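Local coordinates for protein cellobiose 2-epimerase (Caldibacillus thermoamylovorans, PDB 5ZHB) that probably interconverts the epimers at C2 of the reducing-end sugar of cellobiose, turning it reversibly into glucosyl-mannose, at residues T3-N6 / E7-N10; L66-E69 / A70-Q73; K324-K327 / F328-A331. One frame throughout, in Å; residues are numbered along the deposited sequence.

All three contacts are local ones, between residues three to five apart, and each lies at the start of a helix on the outer side of the barrel. Contacts 1 and 2 are surface contacts, while contact 3 is partly buried; each sets an aromatic ring against the backbone or side chain of the preceding turn. Contact 1 is regular helix, contact 2 a turn between helices 49-66 and 69-86, and contact 3 an N-cap on helix 326-343. Contacts 1 and 2 meet where Arg9 CZ lies 3.6 Å from Leu66 CD2, and both use Glu13 as a charged partner. Contact 3 is about 33 Å from contact 2 but 18 Å from contact 1 between centres, and Glu7 bonds to its helix.

Contact 1 of 3, residues T3-N6 / E7-N10; sequences TFVN and EFRN
Residues 3-6 and 7-10 are successive turns of helix 2-21, and Phe8 N donates to Phe4 O at 3.1 Å while Arg9 N donates to Val5 O at 2.9 Å. The latter is nearly straight, with an N-H...O angle of 170°. Glu7 N reaches Thr3 O at a longer 3.3 Å, and Asn10 N meets Asn6 O at 3.0 Å, so the i to i+4 pattern runs unbroken through four consecutive carbonyls. The ring of Phe8 lies back over the turn before it: CG is anti to its own carbonyl carbon (chi1 -56°), which sends the ring toward the start of the helix and lays one face over Phe4 O, 3.3 Å from Phe8 CD1 and nearer the rim than the centre. Thus this carbonyl oxygen accepts the amide of Phe8 and also sits against the ring of the same residue. Phe8 CZ, at the far end of the ring, rests 4.2 Å from Phe4 CB; nearer its root, Phe8 CD2 is 4.4 Å from Val5 CG2, a looser touch. Glu7 extends along the helix so that CG passes 3.6 Å from Thr3 O, and its carboxylate goes on to Lys340 and Trp336 of helix 326-343. Arg9 instead leads its guanidinium away, with NE paired to Glu13. The buried Phe8 ring meets Trp336 and Phe384 edge-to-face and also touches Phe380. Val5 and Phe8 thus turn to the chain's last helix, 375-387, where first and last helices meet in the alpha/alpha barrel of the N-acylglucosamine 2-epimerase family.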
loop_
_atom_site.group_PDB
_atom_site.type_symbol
_atom_site.label_atom_id
_atom_site.label_comp_id
_atom_site.label_asym_id
_atom_site.label_seq_id
_atom_site.Cartn_x
_atom_site.Cartn_y
_atom_site.Cartn_z
ATOM N N THR A 3 19.962 10.290 -13.551
ATOM C CA THR A 3 19.367 11.616 -13.578
ATOM C C THR A 3 17.977 11.591 -12.941
ATOM O O THR A 3 17.695 12.398 -12.054
ATOM C CB THR A 3 19.316 12.127 -15.019
ATOM O OG1 THR A 3 18.660 13.388 -14.966
ATOM C CG2 THR A 3 18.523 11.242 -15.968
ATOM N N PHE A 4 17.130 10.652 -13.388
ATOM C CA PHE A 4 15.756 10.558 -12.915
ATOM C C PHE A 4 15.792 10.180 -11.430
ATOM O O PHE A 4 15.071 10.770 -10.627
ATOM C CB PHE A 4 14.909 9.636 -13.817
ATOM C CG PHE A 4 14.435 10.298 -15.107
ATOM C CD1 PHE A 4 13.334 11.157 -15.113
ATOM C CD2 PHE A 4 15.102 10.090 -16.318
ATOM C CE1 PHE A 4 12.912 11.787 -16.287
ATOM C CE2 PHE A 4 14.673 10.716 -17.490
ATOM C CZ PHE A 4 13.586 11.571 -17.473
ATOM N N VAL A 5 16.662 9.235 -11.048
ATOM C CA VAL A 5 16.681 8.728 -9.683
ATOM C C VAL A 5 17.171 9.795 -8.705
ATOM O O VAL A 5 16.674 9.866 -7.574
ATOM C CB VAL A 5 17.463 7.410 -9.554
ATOM C CG1 VAL A 5 17.640 6.981 -8.103
ATOM C CG2 VAL A 5 16.759 6.306 -10.325
ATOM N N ASN A 6 18.105 10.654 -9.135
ATOM C CA ASN A 6 18.499 11.776 -8.298
ATOM C C ASN A 6 17.315 12.704 -8.074
ATOM O O ASN A 6 17.179 13.288 -7.015
ATOM C CB ASN A 6 19.684 12.556 -8.861
ATOM C CG ASN A 6 20.991 11.843 -8.602
ATOM O OD1 ASN A 6 21.318 11.529 -7.450
ATOM N ND2 ASN A 6 21.753 11.566 -9.649
ATOM N N GLU A 7 16.450 12.866 -9.063
ATOM C CA GLU A 7 15.271 13.700 -8.893
ATOM C C GLU A 7 14.296 13.081 -7.886
ATOM O O GLU A 7 13.648 13.812 -7.129
ATOM C CB GLU A 7 14.578 13.955 -10.223
ATOM C CG GLU A 7 15.329 14.982 -11.063
ATOM C CD GLU A 7 14.520 15.506 -12.226
ATOM O OE1 GLU A 7 13.326 15.159 -12.361
ATOM O OE2 GLU A 7 15.113 16.279 -13.012
ATOM N N PHE A 8 14.219 11.750 -7.852
ATOM C CA PHE A 8 13.309 11.080 -6.918
ATOM C C PHE A 8 13.848 11.162 -5.492
ATOM O O PHE A 8 13.110 11.415 -4.532
ATOM C CB PHE A 8 13.144 9.599 -7.254
ATOM C CG PHE A 8 12.665 9.277 -8.661
ATOM C CD1 PHE A 8 12.023 10.226 -9.450
ATOM C CD2 PHE A 8 12.857 8.004 -9.188
ATOM C CE1 PHE A 8 11.580 9.893 -10.726
ATOM C CE2 PHE A 8 12.411 7.677 -10.465
ATOM C CZ PHE A 8 11.775 8.621 -11.230
ATOM N N ARG A 9 15.145 10.917 -5.351
ATOM C CA ARG A 9 15.802 11.015 -4.060
ATOM C C ARG A 9 15.728 12.432 -3.493
ATOM O O ARG A 9 15.532 12.585 -2.298
ATOM C CB ARG A 9 17.277 10.632 -4.208
ATOM C CG ARG A 9 17.985 10.411 -2.886
ATOM C CD ARG A 9 19.472 10.171 -3.170
ATOM N NE ARG A 9 20.210 10.017 -1.917
ATOM C CZ ARG A 9 21.073 9.043 -1.633
ATOM N NH1 ARG A 9 21.317 8.073 -2.503
ATOM N NH2 ARG A 9 21.687 9.040 -0.460
ATOM N N ASN A 10 15.952 13.454 -4.334
ATOM C CA ASN A 10 15.787 14.840 -3.934
ATOM C C ASN A 10 14.355 15.074 -3.439
ATOM O O ASN A 10 14.157 15.711 -2.406
ATOM C CB ASN A 10 16.179 15.756 -5.081
ATOM C CG ASN A 10 15.886 17.207 -4.808
ATOM O OD1 ASN A 10 14.999 17.805 -5.437
ATOM N ND2 ASN A 10 16.597 17.782 -3.858
#

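Contact 2 of 3, residues L66-E69 / A70-Q73; sequences LKKE and AYLQ
Lys68 lays its aliphatic chain over one face of the Tyr71 ring, with CB 4.0 Å from the ring centroid in a CH-pi contact, 24° off the normal. The setting is the tight turn of a helical hairpin in the alpha/alpha barrel: helix 49-66 ends, Lys67 takes a positive phi, and helix 69-86 begins. Lys68 and Tyr71 run side by side in the same direction, and Lys68 CD follows as far as the phenol, 3.8 Å from Tyr71 OH. Both polar ends arrive at Glu13 of helix 2-21, whose OE2 takes a salt bridge from Lys68 NZ and a hydrogen bond with the tyrosine hydroxyl. Leu66 CD1 meets the ring obliquely, 4.0 Å from Tyr71 CE2. Were Tyr71 replaced by alanine, the Lys68 chain would probably lose the face it lies on and Glu13 OE2 its hydroxyl partner. Farther along, Leu72 has its CG anti to the backbone N (chi1 180°), bringing CD2 alongside the carboxylate of Glu69, whose OE1 is hydrogen-bonded with Tyr63 OH. In the backbone, Tyr71 N donates to Lys68 O at 3.0 Å, and Gln73 N to Glu69 O at 3.1 Å.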
loop_
_atom_site.group_PDB
_atom_site.type_symbol
_atom_site.label_atom_id
_atom_site.label_comp_id
_atom_site.label_asym_id
_atom_site.label_seq_id
_atom_site.Cartn_x
_atom_site.Cartn_y
_atom_site.Cartn_z
ATOM N N LEU A 66 18.666 4.718 3.110
ATOM C CA LEU A 66 19.413 5.965 3.088
ATOM C C LEU A 66 20.239 6.190 4.352
ATOM O O LEU A 66 21.102 7.055 4.322
ATOM C CB LEU A 66 18.467 7.134 2.879
ATOM C CG LEU A 66 17.692 7.112 1.562
ATOM C CD1 LEU A 66 16.619 8.183 1.593
ATOM C CD2 LEU A 66 18.617 7.273 0.362
ATOM N N LYS A 67 19.877 5.533 5.468
ATOM C CA LYS A 67 20.745 5.353 6.625
ATOM C C LYS A 67 20.897 6.624 7.464
ATOM O O LYS A 67 21.720 6.638 8.367
ATOM C CB LYS A 67 22.123 4.806 6.230
ATOM C CG LYS A 67 22.090 3.447 5.543
ATOM C CD LYS A 67 23.443 3.032 4.986
ATOM C CE LYS A 67 23.378 2.310 3.676
ATOM N NZ LYS A 67 23.165 0.874 3.865
ATOM N N LYS A 68 20.091 7.663 7.217
ATOM C CA LYS A 68 20.130 8.856 8.043
ATOM C C LYS A 68 19.436 8.573 9.369
ATOM O O LYS A 68 18.322 8.060 9.368
ATOM C CB LYS A 68 19.408 10.021 7.367
ATOM C CG LYS A 68 20.110 10.703 6.208
ATOM C CD LYS A 68 19.529 12.092 5.936
ATOM C CE LYS A 68 20.417 12.994 5.133
ATOM N NZ LYS A 68 20.759 12.350 3.863
ATOM N N GLU A 69 20.061 8.962 10.490
ATOM C CA GLU A 69 19.595 8.563 11.811
ATOM C C GLU A 69 18.273 9.258 12.159
ATOM O O GLU A 69 17.487 8.722 12.930
ATOM C CB GLU A 69 20.669 8.846 12.867
ATOM C CG GLU A 69 20.645 7.889 14.060
ATOM C CD GLU A 69 21.141 6.452 13.852
ATOM O OE1 GLU A 69 21.553 6.035 12.735
ATOM O OE2 GLU A 69 21.138 5.718 14.872
ATOM N N ALA A 70 18.010 10.440 11.603
ATOM C CA ALA A 70 16.726 11.093 11.822
ATOM C C ALA A 70 15.569 10.168 11.418
ATOM O O ALA A 70 14.535 10.155 12.083
ATOM C CB ALA A 70 16.654 12.395 11.075
ATOM N N TYR A 71 15.763 9.365 10.363
ATOM C CA TYR A 71 14.706 8.509 9.843
ATOM C C TYR A 71 14.397 7.386 10.836
ATOM O O TYR A 71 13.233 7.042 11.033
ATOM C CB TYR A 71 15.062 7.966 8.451
ATOM C CG TYR A 71 15.300 9.016 7.375
ATOM C CD1 TYR A 71 14.758 10.299 7.455
ATOM C CD2 TYR A 71 16.072 8.709 6.262
ATOM C CE1 TYR A 71 14.982 11.246 6.468
ATOM C CE2 TYR A 71 16.325 9.648 5.281
ATOM C CZ TYR A 71 15.783 10.914 5.384
ATOM O OH TYR A 71 16.023 11.797 4.384
ATOM N N LEU A 72 15.444 6.830 11.454
ATOM C CA LEU A 72 15.304 5.855 12.524
ATOM C C LEU A 72 14.548 6.440 13.717
ATOM O O LEU A 72 13.758 5.727 14.341
ATOM C CB LEU A 72 16.651 5.300 12.993
ATOM C CG LEU A 72 16.580 4.270 14.128
ATOM C CD1 LEU A 72 15.743 3.070 13.721
ATOM C CD2 LEU A 72 17.969 3.812 14.582
ATOM N N GLN A 73 14.841 7.700 14.071
ATOM C CA GLN A 73 14.166 8.363 15.178
ATOM C C GLN A 73 12.677 8.516 14.867
ATOM O O GLN A 73 11.835 8.350 15.738
ATOM C CB GLN A 73 14.829 9.699 15.509
ATOM C CG GLN A 73 16.217 9.552 16.136
ATOM C CD GLN A 73 16.906 10.868 16.430
ATOM O OE1 GLN A 73 18.121 10.913 16.662
ATOM N NE2 GLN A 73 16.149 11.957 16.404
#

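Contact 3 of 3, residues K324-K327 / F328-A331; sequences KDEK and FLKA
Asp325 sets its CG anti to the backbone N (chi1 -175°), and this swings the carboxylate forward over the first turn, where Phe328 has its own CG anti to its carbonyl carbon (chi1 -73°) and its ring turned back toward the aspartate. Asp325 OD1 then accepts the amide of Lys327 at 3.1 Å, met from above the carboxylate plane and not within it. Through its main-chain oxygen the same residue takes Phe328 N at 3.0 Å, a fairly straight bond. The side chain thus serves an amide that lacks a helical acceptor ahead of it, while the backbone oxygen serves the next. This is an N-cap: Asp325 stands just before helix 326-343, after Lys324, with positive phi, has left helix 306-323, and the two helices form a helical hairpin of the alpha/alpha barrel. The negative carboxylate at the helix start would probably interact favourably with the helix dipole. Its other oxygen, OD2, is hydrogen-bonded with Tyr278 OH, and the Tyr278 ring also meets that of Phe328 at about 55° between planes. Phe328 CD2 approaches Asp325 CB at 4.1 Å, while the buried ring also packs on Tyr320 and Thr323 of helix 306-323 and Ala277 of helix 267-283. Beyond the cap, Lys330 N donates to Glu326 O at 2.8 Å, and Ala331 N gives a weak bond to Lys327 O.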
loop_
_atom_site.group_PDB
_atom_site.type_symbol
_atom_site.label_atom_id
_atom_site.label_comp_id
_atom_site.label_asym_id
_atom_site.label_seq_id
_atom_site.Cartn_x
_atom_site.Cartn_y
_atom_site.Cartn_z
ATOM N N LYS A 324 13.241 -5.307 -21.043
ATOM C CA LYS A 324 14.105 -4.351 -21.733
ATOM C C LYS A 324 13.351 -3.597 -22.822
ATOM O O LYS A 324 13.933 -3.124 -23.803
ATOM C CB LYS A 324 15.301 -5.056 -22.372
ATOM C CG LYS A 324 16.259 -5.703 -21.389
ATOM C CD LYS A 324 16.772 -4.773 -20.300
ATOM C CE LYS A 324 17.583 -5.483 -19.274
ATOM N NZ LYS A 324 18.618 -6.330 -19.882
ATOM N N ASP A 325 12.046 -3.457 -22.630
ATOM C CA ASP A 325 11.207 -2.775 -23.588
ATOM C C ASP A 325 11.125 -1.304 -23.204
ATOM O O ASP A 325 10.494 -0.961 -22.203
ATOM C CB ASP A 325 9.879 -3.485 -23.720
ATOM C CG ASP A 325 8.922 -2.960 -24.772
ATOM O OD1 ASP A 325 9.146 -1.842 -25.277
ATOM O OD2 ASP A 325 7.956 -3.682 -25.059
ATOM N N GLU A 326 11.769 -0.470 -24.036
ATOM C CA GLU A 326 11.866 0.966 -23.832
ATOM C C GLU A 326 10.503 1.632 -23.600
ATOM O O GLU A 326 10.478 2.672 -22.973
ATOM C CB GLU A 326 12.532 1.614 -25.056
ATOM C CG GLU A 326 13.983 1.193 -25.249
ATOM C CD GLU A 326 14.981 1.833 -24.303
ATOM O OE1 GLU A 326 15.715 1.093 -23.602
ATOM O OE2 GLU A 326 15.037 3.082 -24.293
ATOM N N LYS A 327 9.409 1.092 -24.172
ATOM C CA LYS A 327 8.036 1.527 -23.938
ATOM C C LYS A 327 7.777 1.813 -22.445
ATOM O O LYS A 327 7.113 2.789 -22.077
ATOM C CB LYS A 327 7.122 0.395 -24.397
ATOM C CG LYS A 327 5.680 0.768 -24.673
ATOM C CD LYS A 327 4.753 -0.429 -24.887
ATOM C CE LYS A 327 4.965 -1.194 -26.155
ATOM N NZ LYS A 327 4.340 -0.479 -27.270
ATOM N N PHE A 328 8.342 0.966 -21.578
ATOM C CA PHE A 328 8.109 1.071 -20.142
ATOM C C PHE A 328 8.914 2.234 -19.564
ATOM O O PHE A 328 8.429 2.922 -18.671
ATOM C CB PHE A 328 8.469 -0.258 -19.477
ATOM C CG PHE A 328 7.470 -1.374 -19.728
ATOM C CD1 PHE A 328 6.112 -1.208 -19.462
ATOM C CD2 PHE A 328 7.879 -2.580 -20.295
ATOM C CE1 PHE A 328 5.204 -2.221 -19.703
ATOM C CE2 PHE A 328 6.960 -3.586 -20.570
ATOM C CZ PHE A 328 5.611 -3.402 -20.268
ATOM N N LEU A 329 10.158 2.412 -20.043
ATOM C CA LEU A 329 11.010 3.510 -19.631
ATOM C C LEU A 329 10.359 4.816 -20.036
ATOM O O LEU A 329 10.235 5.737 -19.235
ATOM C CB LEU A 329 12.418 3.456 -20.212
ATOM C CG LEU A 329 13.567 3.288 -19.219
ATOM C CD1 LEU A 329 14.877 3.528 -19.972
ATOM C CD2 LEU A 329 13.446 4.238 -18.039
ATOM N N LYS A 330 9.954 4.896 -21.298
ATOM C CA LYS A 330 9.246 6.079 -21.742
ATOM C C LYS A 330 8.038 6.340 -20.839
ATOM O O LYS A 330 7.701 7.493 -20.583
ATOM C CB LYS A 330 8.719 5.997 -23.176
ATOM C CG LYS A 330 8.426 7.342 -23.825
ATOM C CD LYS A 330 9.687 8.169 -24.091
ATOM C CE LYS A 330 10.047 9.193 -23.042
ATOM N NZ LYS A 330 9.616 10.548 -23.411
ATOM N N ALA A 331 7.337 5.290 -20.411
ATOM C CA ALA A 331 6.099 5.503 -19.667
ATOM C C ALA A 331 6.431 6.147 -18.316
ATOM O O ALA A 331 5.693 7.037 -17.874
ATOM C CB ALA A 331 5.309 4.211 -19.494
#